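Local structure of GCN5-related N-acetyltransferase (Anabaena variabilis, 2OZG) at residues A[157-160]-A[166-169]; A[99-104]-A[127-132]; A[300-305]-A[326-331]. The protein binds coenzyme A and probably transfers acetyl groups from acetyl-CoA to amino groups, perhaps those of aminoglycosides. All coordinates share one frame; numbering follows the deposited sequence. Where two conformers were deposited one is given.

Read from the N terminus, the three contacts follow one another in series, with none nested in or crossing another. Interaction 2 comes first, within the N-terminal acetyltransferase (GNAT) region: it returns the chain to helix 96-110 after strand 115-118 and helix 123-128, beside coenzyme A. Interaction 1 closes a short loop, with five residues between its segments, that joins strand 156-158 to helix 165-177, on the other side of the chain's centre, with its centre about 38 Å from that of interaction 2. Interaction 3 lies in the sterol-carrier-like region, where the chain leaving helix 293-299 meets strand 324-331 after strand 308-315. Interactions 2 and 3 both reach the third subunit.

Interaction 1 (A[157-160]-A[166-169]); sequences EPVV and IFHE
Val159 meets Phe167 through a single methyl group, and this apolar touch carries the contact. CG2 of Val159 comes up to the rim of the phenyl ring, near the ring plane, and stands 3.4 Å from Phe167 CZ; the neighbouring CE2 is just as near, so that the methyl faces the CE2-CZ bond and not a single carbon. CG1 of Val159 stands beside the backbone N (chi1 -62°), which puts CG2 between that N and the carbonyl carbon and turns it to the ring. Phe167 reaches out from helix 165-177 with CG anti to its carbonyl carbon (chi1 -74°). The ring spans most of the gap between the backbones, which stay well apart: the CA atoms of Val160 and Phe167 are 9.6 Å from each other.

A second, longer approach mixes polar and aromatic groups. The carbonyl oxygen of Val160 lies 3.7 Å from Phe167 CE2 and meets the ring obliquely. This oxygen also accepts a hydrogen bond from Asn164 ND2, and Asn164 OD1 is bonded to the backbone N of Ile166, so one asparagine side chain joins the end of the strand segment to the first turn of the helix.

Packing against the rest of the fold places the pair on a β-sheet surface. Leu205 of strand 202-206, which pairs antiparallel with strand 156-158, touches both Val159 and Phe167, and Tyr215 of strand 211-222 makes an edge-to-face stack with the phenyl ring.

Chemically, then, the direct strand-to-helix touch is apolar, made at a ring edge, with its polar fastening supplied by Asn164 of the intervening loop. The small buried area of 94 Å² suggests that the surrounding strands contribute much of what fixes the phenyl ring.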
loop_
_atom_site.group_PDB
_atom_site.type_symbol
_atom_site.label_atom_id
_atom_site.label_comp_id
_atom_site.label_asym_id
_atom_site.label_seq_id
_atom_site.Cartn_x
_atom_site.Cartn_y
_atom_site.Cartn_z
ATOM N N GLU A 157 -18.275 20.524 -27.987
ATOM C CA GLU A 157 -18.517 21.915 -27.697
ATOM C C GLU A 157 -18.866 22.098 -26.224
ATOM O O GLU A 157 -19.757 21.449 -25.762
ATOM C CB GLU A 157 -19.712 22.363 -28.516
ATOM C CG GLU A 157 -19.964 23.837 -28.431
ATOM C CD GLU A 157 -21.290 24.258 -29.066
ATOM O OE1 GLU A 157 -21.968 23.403 -29.693
ATOM O OE2 GLU A 157 -21.646 25.440 -28.918
ATOM N N PRO A 158 -18.151 22.982 -25.492
ATOM C CA PRO A 158 -18.547 23.213 -24.121
ATOM C C PRO A 158 -19.822 24.025 -24.076
ATOM O O PRO A 158 -19.973 24.945 -24.839
ATOM C CB PRO A 158 -17.391 24.026 -23.566
ATOM C CG PRO A 158 -16.868 24.808 -24.802
ATOM C CD PRO A 158 -16.951 23.775 -25.864
ATOM N N VAL A 159 -20.754 23.625 -23.231
ATOM C CA VAL A 159 -22.036 24.263 -23.094
ATOM C C VAL A 159 -22.371 24.328 -21.620
ATOM O O VAL A 159 -21.774 23.634 -20.808
ATOM C CB VAL A 159 -23.132 23.486 -23.831
ATOM C CG1 VAL A 159 -22.819 23.449 -25.341
ATOM C CG2 VAL A 159 -23.248 22.062 -23.270
ATOM N N VAL A 160 -23.345 25.151 -21.273
ATOM C CA VAL A 160 -23.768 25.239 -19.890
ATOM C C VAL A 160 -24.815 24.158 -19.654
ATOM O O VAL A 160 -25.720 23.978 -20.495
ATOM C CB VAL A 160 -24.403 26.606 -19.585
ATOM C CG1 VAL A 160 -24.910 26.639 -18.139
ATOM C CG2 VAL A 160 -23.405 27.707 -19.845
ATOM N N ILE A 166 -31.170 20.833 -23.962
ATOM C CA ILE A 166 -30.557 19.916 -24.875
ATOM C C ILE A 166 -30.208 18.629 -24.130
ATOM O O ILE A 166 -30.415 17.558 -24.644
ATOM C CB ILE A 166 -29.317 20.495 -25.554
ATOM C CG1 ILE A 166 -29.645 21.745 -26.349
ATOM C CG2 ILE A 166 -28.745 19.468 -26.511
ATOM C CD1 ILE A 166 -30.787 21.564 -27.358
ATOM N N PHE A 167 -29.695 18.772 -22.909
ATOM C CA PHE A 167 -29.308 17.647 -22.069
ATOM C C PHE A 167 -30.494 16.785 -21.730
ATOM O O PHE A 167 -30.386 15.553 -21.816
ATOM C CB PHE A 167 -28.610 18.118 -20.782
ATOM C CG PHE A 167 -27.212 18.613 -21.016
ATOM C CD1 PHE A 167 -26.135 17.739 -20.996
ATOM C CD2 PHE A 167 -26.969 19.953 -21.300
ATOM C CE1 PHE A 167 -24.864 18.183 -21.207
ATOM C CE2 PHE A 167 -25.674 20.390 -21.529
ATOM C CZ PHE A 167 -24.639 19.515 -21.500
ATOM N N HIS A 168 -31.590 17.386 -21.287
ATOM C CA HIS A 168 -32.803 16.592 -20.999
ATOM C C HIS A 168 -33.232 15.806 -22.207
ATOM O O HIS A 168 -33.587 14.686 -22.084
ATOM C CB HIS A 168 -34.022 17.455 -20.541
ATOM C CG HIS A 168 -35.339 16.691 -20.522
ATOM N ND1 HIS A 168 -35.669 15.762 -19.547
ATOM C CD2 HIS A 168 -36.391 16.697 -21.388
ATOM C CE1 HIS A 168 -36.862 15.244 -19.806
ATOM N NE2 HIS A 168 -37.314 15.783 -20.925
ATOM N N GLU A 169 -33.155 16.411 -23.384
ATOM C CA GLU A 169 -33.656 15.777 -24.593
ATOM C C GLU A 169 -32.802 14.617 -25.103
ATOM O O GLU A 169 -33.329 13.651 -25.636
ATOM C CB GLU A 169 -33.889 16.844 -25.654
ATOM C CG GLU A 169 -34.938 17.869 -25.199
ATOM C CD GLU A 169 -34.998 19.083 -26.099
ATOM O OE1 GLU A 169 -34.210 19.135 -27.071
ATOM O OE2 GLU A 169 -35.832 19.976 -25.842
#

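Interaction 2 (A[99-104]-A[127-132]); sequences ALIQHT and RKAGYE. With COA (coenzyme A), chain C.
Ile101 directs its CG2 branch into the corner formed by Ala129 and Tyr131. This methyl lies 3.6 Å from Ala129 CB and 4.0 Å from Tyr131 CE1, approaching the ring obliquely. With CG1 beside the backbone N (chi1 -61°), CG2 falls anti to that N and projects from helix 96-110 toward the turn. Gly130, at positive phi, is the C-prime residue of a Schellman motif that ends helix 123-128 and brings Ala129 and Tyr131 to the same methyl. A water bridges Gln102 NE2 and the carbonyl oxygen of Lys128.

The Lys128 chain folds back at chi3 and chi4 (79° and 71°), bringing NZ within 3.3 Å of O7A of the coenzyme A 3'-phosphate in a weak hydrogen bond. Arg127 turns the side edge of its guanidinium to Glu132: NE and NH2 both grip OE1, at 3.0 and 2.9 Å, with that oxygen almost in the guanidinium plane.

Backbone N atoms of Gly93, Gly95, Ala97 and Ile98, in the GNAT pyrophosphate-binding loop and the start of helix 96-110, hold coenzyme A further. Behind the contact, Ile101 rests on Leu63 of strand 58-72, whereas Tyr131 packs on strand 279-290 and bonds through OH to Ser116 OG of strand 115-118.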
loop_
_atom_site.group_PDB
_atom_site.type_symbol
_atom_site.label_atom_id
_atom_site.label_comp_id
_atom_site.label_asym_id
_atom_site.label_seq_id
_atom_site.Cartn_x
_atom_site.Cartn_y
_atom_site.Cartn_z
ATOM N N ALA A 99 -40.527 0.389 10.357
ATOM C CA ALA A 99 -41.795 1.095 10.458
ATOM C C ALA A 99 -41.825 2.192 9.393
ATOM O O ALA A 99 -42.760 2.303 8.626
ATOM C CB ALA A 99 -42.003 1.668 11.863
ATOM N N LEU A 100 -40.761 2.984 9.324
ATOM C CA LEU A 100 -40.683 4.064 8.340
ATOM C C LEU A 100 -40.915 3.566 6.901
ATOM O O LEU A 100 -41.736 4.107 6.124
ATOM C CB LEU A 100 -39.299 4.744 8.452
ATOM C CG LEU A 100 -38.961 5.875 7.472
ATOM C CD1 LEU A 100 -39.963 7.056 7.489
ATOM C CD2 LEU A 100 -37.575 6.360 7.770
ATOM N N ILE A 101 -40.208 2.512 6.540
ATOM C CA ILE A 101 -40.306 1.974 5.179
ATOM C C ILE A 101 -41.688 1.428 4.821
ATOM O O ILE A 101 -42.209 1.623 3.715
ATOM C CB ILE A 101 -39.205 0.910 4.925
ATOM C CG1 ILE A 101 -37.801 1.518 5.081
ATOM C CG2 ILE A 101 -39.400 0.281 3.484
ATOM C CD1 ILE A 101 -37.514 2.746 4.200
ATOM N N GLN A 102 -42.306 0.785 5.768
ATOM C CA GLN A 102 -43.643 0.279 5.577
ATOM C C GLN A 102 -44.652 1.416 5.386
ATOM O O GLN A 102 -45.471 1.366 4.497
ATOM C CB GLN A 102 -44.001 -0.580 6.789
ATOM C CG GLN A 102 -43.150 -1.855 6.886
ATOM C CD GLN A 102 -43.520 -2.708 8.134
ATOM O OE1 GLN A 102 -43.861 -2.163 9.192
ATOM N NE2 GLN A 102 -43.395 -4.040 8.013
ATOM N N HIS A 103 -44.603 2.431 6.246
ATOM C CA HIS A 103 -45.449 3.610 6.077
ATOM C C HIS A 103 -45.251 4.260 4.744
ATOM O O HIS A 103 -46.207 4.626 4.110
ATOM C CB HIS A 103 -45.230 4.652 7.200
ATOM C CG HIS A 103 -45.962 4.333 8.467
ATOM N ND1 HIS A 103 -45.321 4.091 9.669
ATOM C CD2 HIS A 103 -47.295 4.226 8.725
ATOM C CE1 HIS A 103 -46.220 3.862 10.612
ATOM N NE2 HIS A 103 -47.422 3.933 10.065
ATOM N N THR A 104 -44.001 4.463 4.359
ATOM C CA THR A 104 -43.643 5.015 3.077
ATOM C C THR A 104 -44.216 4.208 1.915
ATOM O O THR A 104 -44.782 4.772 0.988
ATOM C CB THR A 104 -42.080 5.061 2.950
ATOM O OG1 THR A 104 -41.564 5.872 4.004
ATOM C CG2 THR A 104 -41.642 5.634 1.643
ATOM N N ARG A 127 -35.342 -5.922 2.356
ATOM C CA ARG A 127 -35.967 -7.195 2.041
ATOM C C ARG A 127 -37.116 -7.488 3.011
ATOM O O ARG A 127 -38.101 -8.121 2.612
ATOM C CB ARG A 127 -34.932 -8.324 2.073
ATOM C CG ARG A 127 -33.936 -8.211 0.941
ATOM C CD ARG A 127 -32.840 -9.238 1.032
ATOM N NE ARG A 127 -32.172 -9.429 -0.249
ATOM C CZ ARG A 127 -30.998 -10.038 -0.388
ATOM N NH1 ARG A 127 -30.328 -10.418 0.683
ATOM N NH2 ARG A 127 -30.488 -10.246 -1.596
ATOM N N LYS A 128 -37.008 -7.047 4.270
ATOM C CA LYS A 128 -38.133 -7.209 5.213
ATOM C C LYS A 128 -39.350 -6.491 4.659
ATOM O O LYS A 128 -40.435 -6.895 4.926
ATOM C CB LYS A 128 -37.864 -6.657 6.631
ATOM C CG LYS A 128 -37.028 -7.529 7.522
ATOM C CD LYS A 128 -37.048 -7.071 8.996
ATOM C CE LYS A 128 -38.335 -7.505 9.783
ATOM N NZ LYS A 128 -38.454 -8.997 10.100
ATOM N N ALA A 129 -39.177 -5.466 3.826
ATOM C CA ALA A 129 -40.337 -4.760 3.280
ATOM C C ALA A 129 -40.654 -5.105 1.838
ATOM O O ALA A 129 -41.424 -4.368 1.178
ATOM C CB ALA A 129 -40.131 -3.243 3.422
ATOM N N GLY A 130 -40.014 -6.162 1.332
ATOM C CA GLY A 130 -40.222 -6.621 -0.045
ATOM C C GLY A 130 -39.423 -6.075 -1.199
ATOM O O GLY A 130 -39.773 -6.375 -2.371
ATOM N N TYR A 131 -38.395 -5.267 -0.907
ATOM C CA TYR A 131 -37.436 -4.804 -1.933
ATOM C C TYR A 131 -36.499 -5.960 -2.248
ATOM O O TYR A 131 -36.171 -6.749 -1.362
ATOM C CB TYR A 131 -36.563 -3.620 -1.451
ATOM C CG TYR A 131 -37.272 -2.288 -1.390
ATOM C CD1 TYR A 131 -38.032 -1.937 -0.310
ATOM C CD2 TYR A 131 -37.152 -1.375 -2.429
ATOM C CE1 TYR A 131 -38.728 -0.759 -0.281
ATOM C CE2 TYR A 131 -37.815 -0.147 -2.399
ATOM C CZ TYR A 131 -38.592 0.153 -1.344
ATOM O OH TYR A 131 -39.254 1.364 -1.294
ATOM N N GLU A 132 -36.026 -6.021 -3.504
ATOM C CA GLU A 132 -35.021 -7.012 -3.861
ATOM C C GLU A 132 -34.051 -6.499 -4.886
ATOM O O GLU A 132 -34.357 -5.606 -5.638
ATOM C CB GLU A 132 -35.668 -8.314 -4.365
ATOM C CG GLU A 132 -34.700 -9.534 -4.576
ATOM C CD GLU A 132 -33.852 -9.871 -3.326
ATOM O OE1 GLU A 132 -32.775 -9.260 -3.158
ATOM O OE2 GLU A 132 -34.251 -10.747 -2.542
HETATM N N1A COA C . -27.142 -3.989 8.803
HETATM C C2A COA C . -27.973 -5.015 8.541
HETATM N N3A COA C . -29.269 -5.000 8.910
HETATM C C4A COA C . -29.759 -3.926 9.576
HETATM C C5A COA C . -28.934 -2.847 9.881
HETATM C C6A COA C . -27.587 -2.902 9.471
HETATM N N6A COA C . -26.698 -1.913 9.706
HETATM N N7A COA C . -29.711 -1.958 10.546
HETATM C C8A COA C . -30.963 -2.472 10.650
HETATM N N9A COA C . -30.977 -3.674 10.049
HETATM C C1B COA C . -32.103 -4.641 9.885
HETATM C C2B COA C . -32.356 -5.441 11.161
HETATM O O2B COA C . -31.511 -6.611 11.261
HETATM C C3B COA C . -33.850 -5.729 11.077
HETATM O O3B COA C . -34.137 -7.041 10.573
HETATM P P3B COA C . -34.509 -8.254 11.598
HETATM O O7A COA C . -35.953 -7.973 11.981
HETATM O O8A COA C . -34.237 -9.505 10.769
HETATM O O9A COA C . -33.578 -8.095 12.794
HETATM C C4B COA C . -34.440 -4.655 10.168
HETATM O O4B COA C . -33.337 -3.988 9.542
HETATM C C5B COA C . -35.302 -3.652 10.937
HETATM O O5B COA C . -34.465 -2.926 11.850
HETATM P P1A COA C . -34.814 -1.435 12.408
HETATM O O1A COA C . -36.117 -0.961 11.809
HETATM O O2A COA C . -34.677 -1.477 13.930
HETATM O O3A COA C . -33.548 -0.575 11.832
HETATM P P2A COA C . -32.885 0.727 12.578
HETATM O O4A COA C . -34.056 1.557 13.111
HETATM O O5A COA C . -31.855 0.212 13.581
HETATM O O6A COA C . -32.132 1.498 11.310
HETATM C CBP COA C . -30.202 2.553 9.976
HETATM C CCP COA C . -30.812 2.123 11.329
HETATM C CDP COA C . -31.384 2.947 9.093
HETATM C CEP COA C . -29.640 1.278 9.354
HETATM C CAP COA C . -29.180 3.755 10.217
HETATM O OAP COA C . -29.740 5.066 9.864
HETATM C C9P COA C . -27.721 3.765 9.681
HETATM O O9P COA C . -26.720 3.120 10.310
HETATM N N8P COA C . -27.302 4.489 8.623
HETATM C C7P COA C . -27.924 5.350 7.616
HETATM C C6P COA C . -27.505 4.645 6.335
HETATM C C5P COA C . -28.648 3.807 5.781
HETATM O O5P COA C . -29.279 3.037 6.502
HETATM N N4P COA C . -28.912 3.925 4.471
HETATM C C3P COA C . -29.938 3.202 3.725
HETATM C C2P COA C . -29.912 3.792 2.332
HETATM S S1P COA C . -30.563 5.514 2.338
HETATM O O HOH W 1 -43.044 -5.933 5.342
#

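Interaction 3 (A[300-305]-A[326-331]); sequences RGYPLG and FILSVA
Both methyls of Val330 lie against Tyr302, one over the ring and one at its stem. With chi1 at -180°, CG1 is anti to the valine N and comes 3.6 Å from Tyr302 CB, while CG2 makes a CH-pi contact 4.1 Å from the ring centroid, just 14° off the normal. The two side chains cross at about a right angle. Tyr302 CG is anti to its carbonyl carbon (chi1 -67°), and the ring extends past Val330 to Leu328, whose CD1 lies 4.0 Å from Tyr302 OH.

Leu328 and Val330, two residues apart, project from the same side of strand 324-331, the second strand in the mixed sheet of the sterol-carrier-like region. Tyr302 belongs to the loop that leads from helix 293-299 into strand 308-315 of that sheet, and its hydroxyl is hydrogen-bonded to Leu297 O of the helix. A serine in its place, lacking the ring, would probably open a gap under Val330 CG2 and beside Leu328, and leave Leu297 O without this phenolic partner.

Ile384 of helix 375-385 touches both Tyr302 and Leu328, adding a helix to the buried cluster. Further along the loop, Leu304 O accepts a hydrogen bond from Gln383 NE2 of the third subunit.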
loop_
_atom_site.group_PDB
_atom_site.type_symbol
_atom_site.label_atom_id
_atom_site.label_comp_id
_atom_site.label_asym_id
_atom_site.label_seq_id
_atom_site.Cartn_x
_atom_site.Cartn_y
_atom_site.Cartn_z
ATOM N N ARG A 300 -45.226 -1.683 -17.914
ATOM C CA ARG A 300 -43.952 -2.086 -18.521
ATOM C C ARG A 300 -44.093 -2.401 -19.992
ATOM O O ARG A 300 -45.175 -2.796 -20.417
ATOM C CB ARG A 300 -43.530 -3.402 -17.838
ATOM C CG ARG A 300 -42.114 -3.861 -18.032
ATOM C CD ARG A 300 -42.015 -5.243 -17.527
ATOM N NE ARG A 300 -40.671 -5.813 -17.503
ATOM C CZ ARG A 300 -40.055 -6.358 -18.534
ATOM N NH1 ARG A 300 -40.600 -6.333 -19.740
ATOM N NH2 ARG A 300 -38.867 -6.896 -18.370
ATOM N N GLY A 301 -43.027 -2.201 -20.778
ATOM C CA GLY A 301 -42.989 -2.678 -22.154
ATOM C C GLY A 301 -42.561 -4.139 -22.194
ATOM O O GLY A 301 -41.818 -4.597 -21.312
ATOM N N TYR A 302 -42.985 -4.855 -23.243
ATOM C CA TYR A 302 -42.640 -6.255 -23.429
ATOM C C TYR A 302 -42.052 -6.441 -24.805
ATOM O O TYR A 302 -42.345 -5.665 -25.727
ATOM C CB TYR A 302 -43.880 -7.128 -23.231
ATOM C CG TYR A 302 -44.341 -7.085 -21.785
ATOM C CD1 TYR A 302 -43.761 -7.890 -20.851
ATOM C CD2 TYR A 302 -45.241 -6.114 -21.345
ATOM C CE1 TYR A 302 -44.117 -7.813 -19.517
ATOM C CE2 TYR A 302 -45.577 -6.006 -20.011
ATOM C CZ TYR A 302 -45.030 -6.871 -19.108
ATOM O OH TYR A 302 -45.344 -6.823 -17.774
ATOM N N PRO A 303 -41.242 -7.492 -24.981
ATOM C CA PRO A 303 -40.669 -7.664 -26.311
ATOM C C PRO A 303 -41.718 -7.967 -27.353
ATOM O O PRO A 303 -42.682 -8.667 -27.073
ATOM C CB PRO A 303 -39.740 -8.884 -26.155
ATOM C CG PRO A 303 -39.577 -9.105 -24.716
ATOM C CD PRO A 303 -40.837 -8.575 -24.078
ATOM N N LEU A 304 -41.536 -7.441 -28.560
ATOM C CA LEU A 304 -42.394 -7.804 -29.666
ATOM C C LEU A 304 -42.089 -9.249 -30.116
ATOM O O LEU A 304 -40.949 -9.720 -30.050
ATOM C CB LEU A 304 -42.190 -6.835 -30.841
ATOM C CG LEU A 304 -42.626 -5.383 -30.636
ATOM C CD1 LEU A 304 -42.136 -4.526 -31.807
ATOM C CD2 LEU A 304 -44.175 -5.323 -30.501
ATOM N N GLY A 305 -43.118 -9.909 -30.599
ATOM C CA GLY A 305 -43.049 -11.261 -31.094
ATOM C C GLY A 305 -43.460 -12.265 -30.038
ATOM O O GLY A 305 -43.529 -13.447 -30.314
ATOM N N PHE A 326 -52.669 -13.999 -10.425
ATOM C CA PHE A 326 -52.796 -13.030 -11.495
ATOM C C PHE A 326 -52.422 -13.736 -12.822
ATOM O O PHE A 326 -51.477 -14.565 -12.887
ATOM C CB PHE A 326 -51.823 -11.829 -11.277
ATOM C CG PHE A 326 -52.012 -11.109 -9.973
ATOM C CD1 PHE A 326 -51.321 -11.515 -8.828
ATOM C CD2 PHE A 326 -52.883 -10.018 -9.880
ATOM C CE1 PHE A 326 -51.525 -10.877 -7.597
ATOM C CE2 PHE A 326 -53.082 -9.366 -8.649
ATOM C CZ PHE A 326 -52.406 -9.795 -7.510
ATOM N N ILE A 327 -53.172 -13.422 -13.860
ATOM C CA ILE A 327 -52.815 -13.841 -15.201
ATOM C C ILE A 327 -52.222 -12.630 -15.926
ATOM O O ILE A 327 -52.875 -11.603 -16.077
ATOM C CB ILE A 327 -54.015 -14.344 -16.005
ATOM C CG1 ILE A 327 -54.730 -15.443 -15.213
ATOM C CG2 ILE A 327 -53.539 -14.782 -17.371
ATOM C CD1 ILE A 327 -56.072 -15.930 -15.831
ATOM N N LEU A 328 -50.974 -12.759 -16.343
ATOM C CA LEU A 328 -50.307 -11.773 -17.181
ATOM C C LEU A 328 -50.439 -12.236 -18.630
ATOM O O LEU A 328 -49.870 -13.280 -18.991
ATOM C CB LEU A 328 -48.821 -11.752 -16.837
ATOM C CG LEU A 328 -47.931 -10.853 -17.637
ATOM C CD1 LEU A 328 -48.389 -9.407 -17.545
ATOM C CD2 LEU A 328 -46.505 -11.044 -17.147
ATOM N N SER A 329 -51.168 -11.495 -19.464
ATOM C CA SER A 329 -51.312 -11.870 -20.883
ATOM C C SER A 329 -50.564 -10.853 -21.688
ATOM O O SER A 329 -50.866 -9.657 -21.624
ATOM C CB SER A 329 -52.792 -11.867 -21.363
ATOM O OG SER A 329 -53.538 -12.757 -20.569
ATOM N N VAL A 330 -49.574 -11.313 -22.430
ATOM C CA VAL A 330 -48.714 -10.433 -23.245
ATOM C C VAL A 330 -48.909 -10.676 -24.751
ATOM O O VAL A 330 -48.957 -11.813 -25.238
ATOM C CB VAL A 330 -47.206 -10.597 -22.831
ATOM C CG1 VAL A 330 -46.296 -9.695 -23.654
ATOM C CG2 VAL A 330 -47.013 -10.263 -21.346
ATOM N N ALA A 331 -49.038 -9.592 -25.498
ATOM C CA ALA A 331 -49.141 -9.672 -26.954
ATOM C C ALA A 331 -48.869 -8.274 -27.477
ATOM O O ALA A 331 -49.148 -7.277 -26.801
ATOM C CB ALA A 331 -50.468 -10.112 -27.374
#